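Local coordinates for putative uncharacterized protein (Ustilago maydis, PDB 4GNX) that probably serves as the large subunit of replication protein A, binding single-stranded DNA through consecutive OB-fold domains, at residues 117-121 with 199-203; 123-127 with 169-175; 160-165 with 176-181; 207-213 with 264-269. One frame throughout, in Å; residues are numbered along the deposited sequence.

Contact 1: 117-121 with 199-203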
# COMPACT_ATOMS: atom_id res chain seq x y z
N VAL C 117 27.12 -15.35 -2.10
CA VAL C 117 25.87 -14.98 -1.45
C VAL C 117 25.94 -15.16 0.07
O VAL C 117 26.23 -16.26 0.58
CB VAL C 117 24.67 -15.75 -2.04
CG1 VAL C 117 24.21 -15.07 -3.32
CG2 VAL C 117 25.04 -17.21 -2.30
N LYS C 118 25.70 -14.06 0.78
CA LYS C 118 25.69 -14.09 2.23
C LYS C 118 24.32 -14.35 2.78
O LYS C 118 23.31 -13.99 2.19
CB LYS C 118 26.20 -12.78 2.80
CG LYS C 118 27.70 -12.70 2.87
CD LYS C 118 28.15 -11.57 3.77
CE LYS C 118 29.55 -11.84 4.30
NZ LYS C 118 29.88 -11.01 5.50
N TYR C 119 24.28 -14.93 3.96
CA TYR C 119 23.02 -15.31 4.51
C TYR C 119 22.83 -14.68 5.86
O TYR C 119 23.76 -14.65 6.67
CB TYR C 119 22.94 -16.84 4.58
CG TYR C 119 22.77 -17.51 3.22
CD1 TYR C 119 23.88 -17.81 2.41
CD2 TYR C 119 21.50 -17.85 2.75
CE1 TYR C 119 23.72 -18.43 1.17
CE2 TYR C 119 21.34 -18.47 1.52
CZ TYR C 119 22.44 -18.76 0.73
OH TYR C 119 22.26 -19.37 -0.49
N GLU C 120 21.64 -14.14 6.08
CA GLU C 120 21.24 -13.68 7.41
C GLU C 120 20.07 -14.52 7.86
O GLU C 120 18.89 -14.19 7.64
CB GLU C 120 20.91 -12.19 7.40
CG GLU C 120 22.12 -11.27 7.57
CD GLU C 120 22.73 -10.80 6.25
OE1 GLU C 120 22.72 -11.57 5.26
OE2 GLU C 120 23.22 -9.65 6.20
N PHE C 121 20.40 -15.64 8.49
CA PHE C 121 19.41 -16.65 8.81
C PHE C 121 18.53 -16.30 9.99
O PHE C 121 19.00 -15.81 11.02
CB PHE C 121 20.06 -18.00 9.04
CG PHE C 121 20.49 -18.67 7.79
CD1 PHE C 121 19.59 -18.86 6.74
CD2 PHE C 121 21.78 -19.14 7.65
CE1 PHE C 121 19.98 -19.49 5.58
CE2 PHE C 121 22.18 -19.77 6.49
CZ PHE C 121 21.28 -19.95 5.45
N LEU C 199 18.09 -27.80 3.55
CA LEU C 199 17.77 -26.82 2.52
C LEU C 199 18.00 -25.41 3.02
O LEU C 199 17.60 -25.06 4.14
CB LEU C 199 16.33 -26.95 2.07
CG LEU C 199 15.91 -28.30 1.50
CD1 LEU C 199 14.46 -28.23 1.04
CD2 LEU C 199 16.83 -28.73 0.36
N ALA C 200 18.65 -24.60 2.18
CA ALA C 200 19.02 -23.23 2.53
C ALA C 200 18.32 -22.23 1.61
O ALA C 200 18.45 -22.31 0.39
CB ALA C 200 20.53 -23.05 2.47
N PHE C 201 17.60 -21.28 2.19
CA PHE C 201 16.82 -20.34 1.41
C PHE C 201 17.29 -18.89 1.53
O PHE C 201 17.50 -18.38 2.64
CB PHE C 201 15.35 -20.44 1.80
CG PHE C 201 14.71 -21.72 1.37
CD1 PHE C 201 14.78 -22.86 2.17
CD2 PHE C 201 14.03 -21.80 0.16
CE1 PHE C 201 14.19 -24.05 1.78
CE2 PHE C 201 13.43 -22.99 -0.23
CZ PHE C 201 13.52 -24.12 0.57
N LYS C 202 17.47 -18.25 0.37
CA LYS C 202 17.78 -16.81 0.29
C LYS C 202 16.59 -16.04 -0.28
O LYS C 202 16.03 -16.41 -1.32
CB LYS C 202 19.05 -16.55 -0.53
CG LYS C 202 19.94 -15.46 0.06
CD LYS C 202 19.55 -14.07 -0.43
CE LYS C 202 19.47 -13.07 0.71
NZ LYS C 202 20.68 -13.07 1.57
N GLY C 203 16.21 -14.97 0.42
CA GLY C 203 15.13 -14.09 -0.02
C GLY C 203 13.81 -14.81 -0.18
O GLY C 203 13.40 -15.12 -1.29

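Contact 2: 123-127 with 169-175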
# COMPACT_ATOMS: atom_id res chain seq x y z
N ARG C 123 16.04 -18.24 12.54
CA ARG C 123 15.63 -19.55 13.03
C ARG C 123 14.11 -19.63 12.96
O ARG C 123 13.43 -18.64 13.20
CB ARG C 123 16.11 -19.81 14.46
CG ARG C 123 17.55 -19.37 14.73
CD ARG C 123 18.39 -20.45 15.41
NE ARG C 123 18.53 -21.65 14.58
CZ ARG C 123 19.21 -21.72 13.43
NH1 ARG C 123 19.85 -20.65 12.95
NH2 ARG C 123 19.25 -22.86 12.76
N ILE C 124 13.59 -20.81 12.62
CA ILE C 124 12.14 -21.04 12.47
C ILE C 124 11.29 -20.51 13.66
O ILE C 124 10.19 -19.99 13.45
CB ILE C 124 11.81 -22.54 12.25
CG1 ILE C 124 12.76 -23.20 11.23
CG2 ILE C 124 10.34 -22.74 11.89
CD1 ILE C 124 12.64 -22.69 9.82
N ASN C 125 11.80 -20.63 14.88
CA ASN C 125 11.10 -20.10 16.05
C ASN C 125 11.07 -18.56 16.14
O ASN C 125 10.26 -18.00 16.87
CB ASN C 125 11.61 -20.74 17.36
CG ASN C 125 13.12 -20.91 17.39
OD1 ASN C 125 13.70 -21.56 16.52
ND2 ASN C 125 13.75 -20.33 18.40
N GLU C 126 11.94 -17.90 15.39
CA GLU C 126 12.06 -16.44 15.45
C GLU C 126 11.19 -15.72 14.41
O GLU C 126 10.96 -14.51 14.50
CB GLU C 126 13.53 -16.02 15.30
CG GLU C 126 14.50 -16.92 16.06
CD GLU C 126 15.88 -16.31 16.26
OE1 GLU C 126 16.52 -15.91 15.25
OE2 GLU C 126 16.34 -16.25 17.43
N LEU C 127 10.69 -16.49 13.44
CA LEU C 127 9.91 -15.97 12.31
C LEU C 127 8.71 -15.16 12.72
O LEU C 127 8.30 -14.26 12.01
CB LEU C 127 9.43 -17.11 11.42
CG LEU C 127 10.47 -17.87 10.60
CD1 LEU C 127 9.89 -19.20 10.13
CD2 LEU C 127 10.98 -17.06 9.42
N ASP C 169 13.87 -26.79 12.48
CA ASP C 169 15.17 -26.55 13.10
C ASP C 169 15.23 -26.82 14.61
O ASP C 169 14.24 -27.24 15.22
CB ASP C 169 15.73 -25.15 12.72
CG ASP C 169 15.10 -24.00 13.52
OD1 ASP C 169 14.42 -24.23 14.54
OD2 ASP C 169 15.31 -22.84 13.11
N GLN C 170 16.40 -26.58 15.20
CA GLN C 170 16.66 -26.82 16.63
C GLN C 170 15.57 -26.25 17.52
O GLN C 170 15.36 -26.71 18.64
CB GLN C 170 18.02 -26.23 17.06
CG GLN C 170 19.19 -26.53 16.13
CD GLN C 170 19.33 -25.53 14.98
OE1 GLN C 170 18.37 -24.88 14.57
NE2 GLN C 170 20.54 -25.41 14.45
N GLY C 171 14.86 -25.23 17.02
CA GLY C 171 13.76 -24.61 17.74
C GLY C 171 12.61 -25.55 18.03
O GLY C 171 11.73 -25.22 18.82
N ASN C 172 12.63 -26.72 17.39
CA ASN C 172 11.56 -27.73 17.49
C ASN C 172 10.22 -27.27 16.91
O ASN C 172 9.16 -27.80 17.27
CB ASN C 172 11.38 -28.25 18.93
CG ASN C 172 12.36 -29.35 19.28
OD1 ASN C 172 13.53 -29.30 18.91
ND2 ASN C 172 11.89 -30.36 20.02
N ARG C 173 10.28 -26.27 16.03
CA ARG C 173 9.09 -25.75 15.37
C ARG C 173 9.21 -25.98 13.87
O ARG C 173 10.30 -25.82 13.30
CB ARG C 173 8.89 -24.27 15.69
CG ARG C 173 8.56 -23.98 17.15
CD ARG C 173 7.78 -22.68 17.33
NE ARG C 173 6.45 -22.75 16.72
CZ ARG C 173 5.34 -23.09 17.37
NH1 ARG C 173 5.38 -23.38 18.66
NH2 ARG C 173 4.19 -23.13 16.72
N SER C 174 8.10 -26.37 13.25
CA SER C 174 8.05 -26.61 11.81
C SER C 174 7.21 -25.55 11.12
O SER C 174 6.26 -25.03 11.70
CB SER C 174 7.51 -28.01 11.51
OG SER C 174 6.09 -28.03 11.56
N VAL C 175 7.57 -25.25 9.87
CA VAL C 175 6.91 -24.21 9.08
C VAL C 175 6.71 -24.68 7.64
O VAL C 175 7.55 -25.41 7.10
CB VAL C 175 7.68 -22.87 9.14
CG1 VAL C 175 8.98 -22.94 8.35
CG2 VAL C 175 6.81 -21.72 8.64

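Contact 3: 160-165 with 176-181. With nucleotides of chain G.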
# COMPACT_ATOMS: atom_id res chain seq x y z
N VAL C 160 -1.24 -22.51 -12.25
CA VAL C 160 0.02 -22.42 -11.51
C VAL C 160 0.42 -23.71 -10.80
O VAL C 160 -0.38 -24.30 -10.07
CB VAL C 160 0.01 -21.29 -10.44
CG1 VAL C 160 1.44 -20.94 -10.04
CG2 VAL C 160 -0.72 -20.05 -10.93
N GLN C 161 1.66 -24.14 -11.01
CA GLN C 161 2.23 -25.28 -10.27
C GLN C 161 2.68 -24.86 -8.87
O GLN C 161 3.31 -23.82 -8.71
CB GLN C 161 3.40 -25.92 -11.02
CG GLN C 161 3.01 -27.03 -12.00
CD GLN C 161 2.50 -26.50 -13.33
OE1 GLN C 161 2.90 -25.42 -13.80
NE2 GLN C 161 1.62 -27.27 -13.97
N LYS C 162 2.37 -25.69 -7.88
CA LYS C 162 2.61 -25.35 -6.49
C LYS C 162 3.02 -26.60 -5.71
O LYS C 162 2.51 -27.68 -6.00
CB LYS C 162 1.33 -24.76 -5.91
CG LYS C 162 1.51 -24.06 -4.59
CD LYS C 162 0.31 -24.23 -3.68
CE LYS C 162 0.77 -24.18 -2.24
NZ LYS C 162 -0.37 -24.22 -1.29
N ARG C 163 3.93 -26.46 -4.75
CA ARG C 163 4.23 -27.55 -3.83
C ARG C 163 4.69 -27.04 -2.46
O ARG C 163 5.27 -25.97 -2.36
CB ARG C 163 5.24 -28.54 -4.43
CG ARG C 163 5.78 -29.55 -3.43
CD ARG C 163 6.70 -30.58 -4.06
NE ARG C 163 5.93 -31.69 -4.61
CZ ARG C 163 5.97 -32.08 -5.88
NH1 ARG C 163 6.76 -31.45 -6.74
NH2 ARG C 163 5.21 -33.09 -6.27
N GLU C 164 4.42 -27.83 -1.42
CA GLU C 164 4.72 -27.42 -0.05
C GLU C 164 5.72 -28.33 0.64
O GLU C 164 5.62 -29.55 0.57
CB GLU C 164 3.43 -27.35 0.78
CG GLU C 164 2.63 -26.11 0.45
CD GLU C 164 1.64 -25.74 1.53
OE1 GLU C 164 1.59 -26.43 2.57
OE2 GLU C 164 0.92 -24.73 1.34
N LEU C 165 6.69 -27.70 1.31
CA LEU C 165 7.71 -28.41 2.07
C LEU C 165 7.54 -28.09 3.54
O LEU C 165 7.13 -26.98 3.90
CB LEU C 165 9.11 -27.96 1.66
CG LEU C 165 9.46 -27.49 0.24
CD1 LEU C 165 10.89 -27.00 0.21
CD2 LEU C 165 9.25 -28.58 -0.80
N LYS C 176 5.60 -24.29 7.02
CA LYS C 176 5.36 -24.64 5.63
C LYS C 176 6.02 -23.63 4.67
O LYS C 176 6.06 -22.43 4.94
CB LYS C 176 3.86 -24.76 5.34
CG LYS C 176 3.13 -25.98 5.92
CD LYS C 176 2.27 -25.59 7.12
CE LYS C 176 0.93 -26.32 7.15
NZ LYS C 176 1.02 -27.70 7.69
N LEU C 177 6.57 -24.14 3.57
CA LEU C 177 7.11 -23.29 2.51
C LEU C 177 6.61 -23.73 1.15
O LEU C 177 6.69 -24.92 0.80
CB LEU C 177 8.64 -23.29 2.54
CG LEU C 177 9.35 -22.32 1.58
CD1 LEU C 177 10.69 -21.89 2.18
CD2 LEU C 177 9.56 -22.88 0.17
N THR C 178 6.09 -22.79 0.37
CA THR C 178 5.59 -23.08 -0.97
C THR C 178 6.66 -22.88 -2.06
O THR C 178 7.35 -21.86 -2.06
CB THR C 178 4.33 -22.25 -1.29
OG1 THR C 178 3.21 -22.76 -0.54
CG2 THR C 178 3.99 -22.27 -2.76
N LEU C 179 6.80 -23.86 -2.96
CA LEU C 179 7.54 -23.69 -4.21
C LEU C 179 6.56 -23.44 -5.32
O LEU C 179 5.47 -24.01 -5.33
CB LEU C 179 8.35 -24.93 -4.58
CG LEU C 179 9.28 -25.58 -3.56
CD1 LEU C 179 10.01 -26.75 -4.18
CD2 LEU C 179 10.28 -24.57 -3.00
N TRP C 180 6.95 -22.61 -6.27
CA TRP C 180 6.12 -22.34 -7.42
C TRP C 180 6.75 -22.86 -8.67
O TRP C 180 7.94 -23.20 -8.67
CB TRP C 180 5.90 -20.85 -7.56
CG TRP C 180 5.31 -20.18 -6.35
CD1 TRP C 180 5.98 -19.46 -5.37
CD2 TRP C 180 3.89 -20.11 -5.95
NE1 TRP C 180 5.11 -18.97 -4.44
CE2 TRP C 180 3.84 -19.33 -4.72
CE3 TRP C 180 2.70 -20.61 -6.48
CZ2 TRP C 180 2.65 -19.07 -4.06
CZ3 TRP C 180 1.51 -20.34 -5.81
CH2 TRP C 180 1.49 -19.59 -4.62
N GLY C 181 5.96 -22.93 -9.74
CA GLY C 181 6.46 -23.14 -11.10
C GLY C 181 7.30 -24.38 -11.34
O GLY C 181 7.00 -25.46 -10.84
P DT G 6 2.83 -13.32 -4.52
OP1 DT G 6 2.23 -12.10 -3.92
OP2 DT G 6 3.74 -14.16 -3.70
O5' DT G 6 1.63 -14.24 -5.04
C5' DT G 6 0.44 -13.65 -5.62
C4' DT G 6 -0.18 -14.57 -6.65
O4' DT G 6 0.79 -14.96 -7.65
C3' DT G 6 -0.76 -15.87 -6.09
O3' DT G 6 -2.08 -16.07 -6.61
C2' DT G 6 0.22 -16.94 -6.52
C1' DT G 6 0.89 -16.37 -7.76
N1 DT G 6 2.32 -16.72 -7.90
C2 DT G 6 2.72 -17.48 -8.97
O2 DT G 6 1.95 -17.89 -9.83
N3 DT G 6 4.07 -17.74 -9.02
C4 DT G 6 5.03 -17.33 -8.11
O4 DT G 6 6.21 -17.65 -8.28
C5 DT G 6 4.54 -16.53 -7.02
C7 DT G 6 5.51 -16.03 -5.99
C6 DT G 6 3.23 -16.27 -6.96
P DT G 7 -3.28 -16.04 -5.57
OP1 DT G 7 -4.57 -15.98 -6.31
OP2 DT G 7 -2.97 -15.00 -4.56
O5' DT G 7 -3.14 -17.48 -4.90
C5' DT G 7 -3.22 -18.68 -5.69
C4' DT G 7 -3.20 -19.91 -4.82
O4' DT G 7 -1.93 -20.03 -4.14
C3' DT G 7 -4.25 -19.95 -3.71
O3' DT G 7 -4.64 -21.32 -3.52
C2' DT G 7 -3.50 -19.42 -2.50
C1' DT G 7 -2.10 -19.97 -2.73
N1 DT G 7 -0.98 -19.18 -2.19
C2 DT G 7 -0.01 -19.85 -1.49
O2 DT G 7 -0.06 -21.05 -1.27
N3 DT G 7 1.02 -19.07 -1.04
C4 DT G 7 1.19 -17.71 -1.24
O4 DT G 7 2.17 -17.14 -0.77
C5 DT G 7 0.13 -17.07 -1.98
C7 DT G 7 0.21 -15.59 -2.23
C6 DT G 7 -0.88 -17.82 -2.42

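Contact 4: 207-213 with 264-269. With nucleotides of chain G.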
# COMPACT_ATOMS: atom_id res chain seq x y z
N GLY C 207 4.64 -15.09 4.87
CA GLY C 207 3.18 -14.97 4.97
C GLY C 207 2.70 -15.29 6.38
O GLY C 207 3.45 -15.89 7.18
N ASP C 208 1.47 -14.90 6.69
CA ASP C 208 0.93 -15.09 8.03
C ASP C 208 -0.13 -16.20 8.10
O ASP C 208 -0.76 -16.39 9.14
CB ASP C 208 0.40 -13.77 8.58
CG ASP C 208 -0.96 -13.41 8.04
OD1 ASP C 208 -1.71 -12.71 8.75
OD2 ASP C 208 -1.29 -13.82 6.91
N PHE C 209 -0.30 -16.92 7.00
CA PHE C 209 -1.22 -18.06 6.95
C PHE C 209 -0.71 -19.17 7.88
O PHE C 209 0.34 -19.77 7.64
CB PHE C 209 -1.38 -18.56 5.50
CG PHE C 209 -2.42 -19.65 5.31
CD1 PHE C 209 -3.77 -19.41 5.57
CD2 PHE C 209 -2.06 -20.91 4.85
CE1 PHE C 209 -4.73 -20.40 5.39
CE2 PHE C 209 -3.02 -21.91 4.66
CZ PHE C 209 -4.35 -21.65 4.93
N GLY C 210 -1.45 -19.41 8.96
CA GLY C 210 -1.05 -20.38 9.98
C GLY C 210 -0.00 -19.76 10.88
O GLY C 210 1.04 -20.36 11.13
N GLY C 211 -0.29 -18.54 11.34
CA GLY C 211 0.62 -17.78 12.20
C GLY C 211 1.79 -17.22 11.41
O GLY C 211 1.95 -15.99 11.31
N ARG C 212 2.60 -18.13 10.86
CA ARG C 212 3.73 -17.80 9.99
C ARG C 212 3.97 -18.91 8.98
O ARG C 212 3.99 -20.09 9.34
CB ARG C 212 5.00 -17.55 10.81
CG ARG C 212 5.06 -16.20 11.50
CD ARG C 212 5.29 -15.09 10.49
NE ARG C 212 5.45 -13.77 11.09
CZ ARG C 212 4.45 -12.96 11.41
NH1 ARG C 212 3.19 -13.32 11.20
NH2 ARG C 212 4.71 -11.78 11.95
N SER C 213 4.13 -18.53 7.72
CA SER C 213 4.44 -19.46 6.64
C SER C 213 5.27 -18.78 5.56
O SER C 213 5.35 -17.55 5.51
CB SER C 213 3.17 -20.07 6.05
OG SER C 213 2.33 -19.06 5.51
N GLY C 264 -2.10 -23.00 1.46
CA GLY C 264 -1.73 -21.61 1.26
C GLY C 264 -0.44 -21.14 1.93
O GLY C 264 -0.36 -19.99 2.37
N ALA C 265 0.58 -22.00 1.99
CA ALA C 265 1.86 -21.64 2.61
C ALA C 265 2.46 -20.39 1.98
O ALA C 265 2.62 -20.32 0.77
CB ALA C 265 2.85 -22.78 2.56
N GLY C 266 2.77 -19.41 2.83
CA GLY C 266 3.33 -18.15 2.39
C GLY C 266 2.30 -17.07 2.14
O GLY C 266 2.64 -15.89 2.06
N ALA C 267 1.03 -17.48 2.01
CA ALA C 267 -0.07 -16.54 1.73
C ALA C 267 -0.49 -15.70 2.93
O ALA C 267 -0.17 -16.02 4.07
CB ALA C 267 -1.28 -17.29 1.17
N ASN C 268 -1.20 -14.61 2.65
CA ASN C 268 -1.83 -13.81 3.69
C ASN C 268 -3.32 -14.06 3.70
O ASN C 268 -3.99 -13.92 2.67
CB ASN C 268 -1.50 -12.32 3.54
CG ASN C 268 -0.16 -11.95 4.16
OD1 ASN C 268 0.54 -12.80 4.70
ND2 ASN C 268 0.19 -10.67 4.08
N MET C 269 -3.81 -14.52 4.85
CA MET C 269 -5.22 -14.77 5.15
C MET C 269 -6.05 -13.49 5.04
O MET C 269 -6.48 -12.95 6.05
CB MET C 269 -5.36 -15.28 6.59
CG MET C 269 -4.75 -16.65 6.86
SD MET C 269 -4.77 -17.01 8.62
CE MET C 269 -4.95 -18.81 8.63
P DT G 7 -3.28 -16.04 -5.57
OP1 DT G 7 -4.57 -15.98 -6.31
OP2 DT G 7 -2.97 -15.00 -4.56
O5' DT G 7 -3.14 -17.48 -4.90
C5' DT G 7 -3.22 -18.68 -5.69
C4' DT G 7 -3.20 -19.91 -4.82
O4' DT G 7 -1.93 -20.03 -4.14
C3' DT G 7 -4.25 -19.95 -3.71
O3' DT G 7 -4.64 -21.32 -3.52
C2' DT G 7 -3.50 -19.42 -2.50
C1' DT G 7 -2.10 -19.97 -2.73
N1 DT G 7 -0.98 -19.18 -2.19
C2 DT G 7 -0.01 -19.85 -1.49
O2 DT G 7 -0.06 -21.05 -1.27
N3 DT G 7 1.02 -19.07 -1.04
C4 DT G 7 1.19 -17.71 -1.24
O4 DT G 7 2.17 -17.14 -0.77
C5 DT G 7 0.13 -17.07 -1.98
C7 DT G 7 0.21 -15.59 -2.23
C6 DT G 7 -0.88 -17.82 -2.42
P DT G 8 -6.15 -21.67 -3.16
OP1 DT G 8 -6.38 -23.09 -3.51
OP2 DT G 8 -7.04 -20.62 -3.74
O5' DT G 8 -6.15 -21.52 -1.58
C5' DT G 8 -5.78 -22.63 -0.74
C4' DT G 8 -5.87 -22.22 0.72
O4' DT G 8 -4.91 -21.18 0.98
C3' DT G 8 -7.21 -21.61 1.12
O3' DT G 8 -8.25 -22.59 1.30
C2' DT G 8 -6.83 -20.77 2.32
C1' DT G 8 -5.46 -20.23 1.89
N1 DT G 8 -5.49 -18.90 1.22
C2 DT G 8 -4.95 -17.82 1.89
O2 DT G 8 -4.45 -17.90 3.00
N3 DT G 8 -5.02 -16.63 1.21
C4 DT G 8 -5.57 -16.42 -0.04
O4 DT G 8 -5.56 -15.29 -0.53
C5 DT G 8 -6.12 -17.59 -0.68
C7 DT G 8 -6.74 -17.46 -2.04
C6 DT G 8 -6.06 -18.76 -0.03
P DT G 9 -8.47 -23.50 2.60
OP1 DT G 9 -7.14 -24.04 3.01
OP2 DT G 9 -9.56 -24.44 2.24
O5' DT G 9 -9.01 -22.54 3.74
C5' DT G 9 -9.20 -23.00 5.09
C4' DT G 9 -8.98 -21.87 6.07
O4' DT G 9 -8.37 -20.75 5.37
C3' DT G 9 -10.25 -21.31 6.72
O3' DT G 9 -10.02 -20.98 8.10
C2' DT G 9 -10.52 -20.05 5.93
C1' DT G 9 -9.11 -19.58 5.65
N1 DT G 9 -8.93 -18.64 4.52
C2 DT G 9 -8.32 -17.44 4.79
O2 DT G 9 -7.93 -17.13 5.91
N3 DT G 9 -8.18 -16.61 3.71
C4 DT G 9 -8.59 -16.85 2.41
O4 DT G 9 -8.39 -16.01 1.54
C5 DT G 9 -9.23 -18.13 2.19
C7 DT G 9 -9.70 -18.49 0.82
C6 DT G 9 -9.37 -18.95 3.25

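Contact 1: 117-121 with 199-203
Tyr119 and Lys202 make the close half of this contact, the lysine's first methylenes lying against one corner of the phenol ring. Lys202 CB and CG both approach Tyr119 CE2 at 3.6 Å, while the carbonyl oxygen of Phe201 sits at the ring's edge, near its plane, 4.0 Å from the same CE2. The ring of Phe121 reaches Ala200, with CZ 4.4 Å from CB, and the tyrosine's own CB rests over a face of that ring, so the two residues pack together where they meet the strand. The other half is looser and polar. Lys202 bends at three successive torsions, which carries NZ over the Tyr119 ring, at most a weak cation-pi attraction, to within 2.9 Å of Lys118 O, a weak hydrogen bond. The stronger partner of Lys202 NZ is Asp137, through a salt bridge; Glu120 OE1 stands 4.5 Å from NZ, where the opposite charges may still attract weakly. Lys118 and Glu120 are exposed, at the solvent margin. The arrangement is that of an incoming linker laid, without forming a strand, across strand 198-207 where the chain turns a corner, at the outer wall of an OB-fold barrel.

Contact 2: 123-127 with 169-175
Contact between Arg123, Ile124 and the turn beginning at Asp169 is a polar seam above an apolar patch: the loop leading into strand 135-152 is bound to the tip of the hairpin formed by strands 159-168 and 174-180. Arg123 grips Gln170 side-on, its NE and NH2 converging on the single oxygen OE1 at 3.2 and 2.9 Å. NH2 lies in the carbonyl plane, on a lone pair, whereas NE comes from above it; the guanidinium and amide planes stand 72° apart, and OE1 stays near the guanidinium plane. The Asp169 carboxylate is nearly parallel to the guanidinium but well out of its plane, giving a long salt bridge of charge alone, with NE to OD2 at 3.7 Å.

That carboxylate does two further jobs. OD2 accepts the N-H of Ile124 at 2.7 Å, and OD1 that of Gly171, also at 2.7 Å, in an Asx turn within the type I turn from Asp169 to Asn172; both come from above the carboxylate plane. With chi1 at 79°, CG sits between the backbone N and the carbonyl carbon, which lets the group serve both segments. Gly171 brings its bare CA to 3.3 Å from Asn125 OD1. Beneath, Ile124 CG2 meets Val175 CG1 at 3.8 Å, and Leu127 CD1 touches the same methyl more distantly.

Ile124 and Leu127 continue onto Val138 of strand 135-152, helix 229-242 covers Asp169 and Gln170 through Leu234, the Tyr250 hydroxyl is hydrogen-bonded to the Ile124 carbonyl, and Arg173 makes a cation-pi contact with Tyr250.

Contact 3: 160-165 with 176-181
Lys162 to Leu165 pair with Trp180 to Leu177 in an antiparallel hairpin, the short strand axes 4.5 Å apart at 153°, with Arg163-Leu179 and Leu165-Leu177 as the hydrogen-bonded pairs; Leu179 N to Arg163 O measures 2.7 Å. The side chains divide by face. On one, Leu165 and Leu179 cross at about a right angle, CD2 of the first 3.9 Å from CD1 of the second, and Leu177 joins them in the interior. Arg163 starts from this face too but leads away, to Gly146 O. On the other, Trp180 takes the DNA. Its CG lies anti to the carbonyl carbon (chi1 -56°), turning the indole so that Thr178 CG2 sits 3.5 Å above the centre of one face. The opposite face receives the base of DT6 of chain G, offset toward the rim, with C5 3.5 Å above the indole plane. Val160 CG1 approaches Trp180 CE3 at 3.8 Å, and Ser215 holds NE1 by a hydrogen bond, which helps to fix the ring's rotation. Lys162 runs alongside the tryptophan and ends between two acceptors: a salt bridge from NZ to Glu164 OE2 at 3.0 Å and a weak hydrogen bond to O2 of DT7 of chain G at 3.2 Å. Glu164 and Thr178 also bind the backbone of Ala265. Within the OB fold the hairpin lies between strand 135-152, beside 159-168, and strand 213-217, parallel to 174-180, while Phe201 of strand 198-207 closes over its leucine face.

Contact 4: 207-213 with 264-269
Hydrogen bonds join Ser213 and Phe209 to the turn of residues 264-267. Ser213 OG accepts from Gly266 N at 2.7 Å and donates to Phe209 O at 3.0 Å, on a lone pair of that carbonyl; its chi1 of 60° places the hydroxyl between Phe209 O and Gly266 N. Phe209 N in turn donates to Ala267 O at 3.1 Å. Met269 N gives Asp208 OD2 a weak bond. Residues 208-212 are the loop between strands 198-207 and 213-217, the L45 position of an OB fold and a recurrent nucleic-acid-binding element, here backed by the linker that follows the domain's C-terminal helix.

The apolar contacts centre on Phe209. Swung out with CG anti to the backbone N (chi1 -174°), its ring meets Met269 CG at the edge, and the sulfur makes an oblique Met-aromatic contact, SD lying 5.2 Å from the ring centroid. Over one face lies the sugar of DT8 of chain G, C1' standing 3.4 Å above the plane.

The linker's backbone also meets the base edges. Ala265 O accepts from N3 of DT7 of chain G at 2.7 Å, almost straight at 163°, and Asn268 O from N3 of DT8 of the same chain at 3.2 Å.

All four contacts belong to the same OB fold, and all are partly buried. Contact 3 is the sheet itself and reaches the interior, where Leu165 meets Leu199 of contact 1. Contacts 1 and 2 are successive parts of one incoming loop laid over the barrel, with more open margins: the first mostly aromatic and aliphatic, the second governed by a buried carboxylate and a partly exposed arginine. Contact 2 shares strand 174-180 with contact 3 and reaches contact 4 through a probable Leu127 O to Arg212 NE hydrogen bond and Val175 packing on Arg212 and Ser213. Contacts 3 and 4 alone touch DNA, the first by an indole face and a lysine, the second by backbone carbonyls and the Phe209 ring; Ala265 links them.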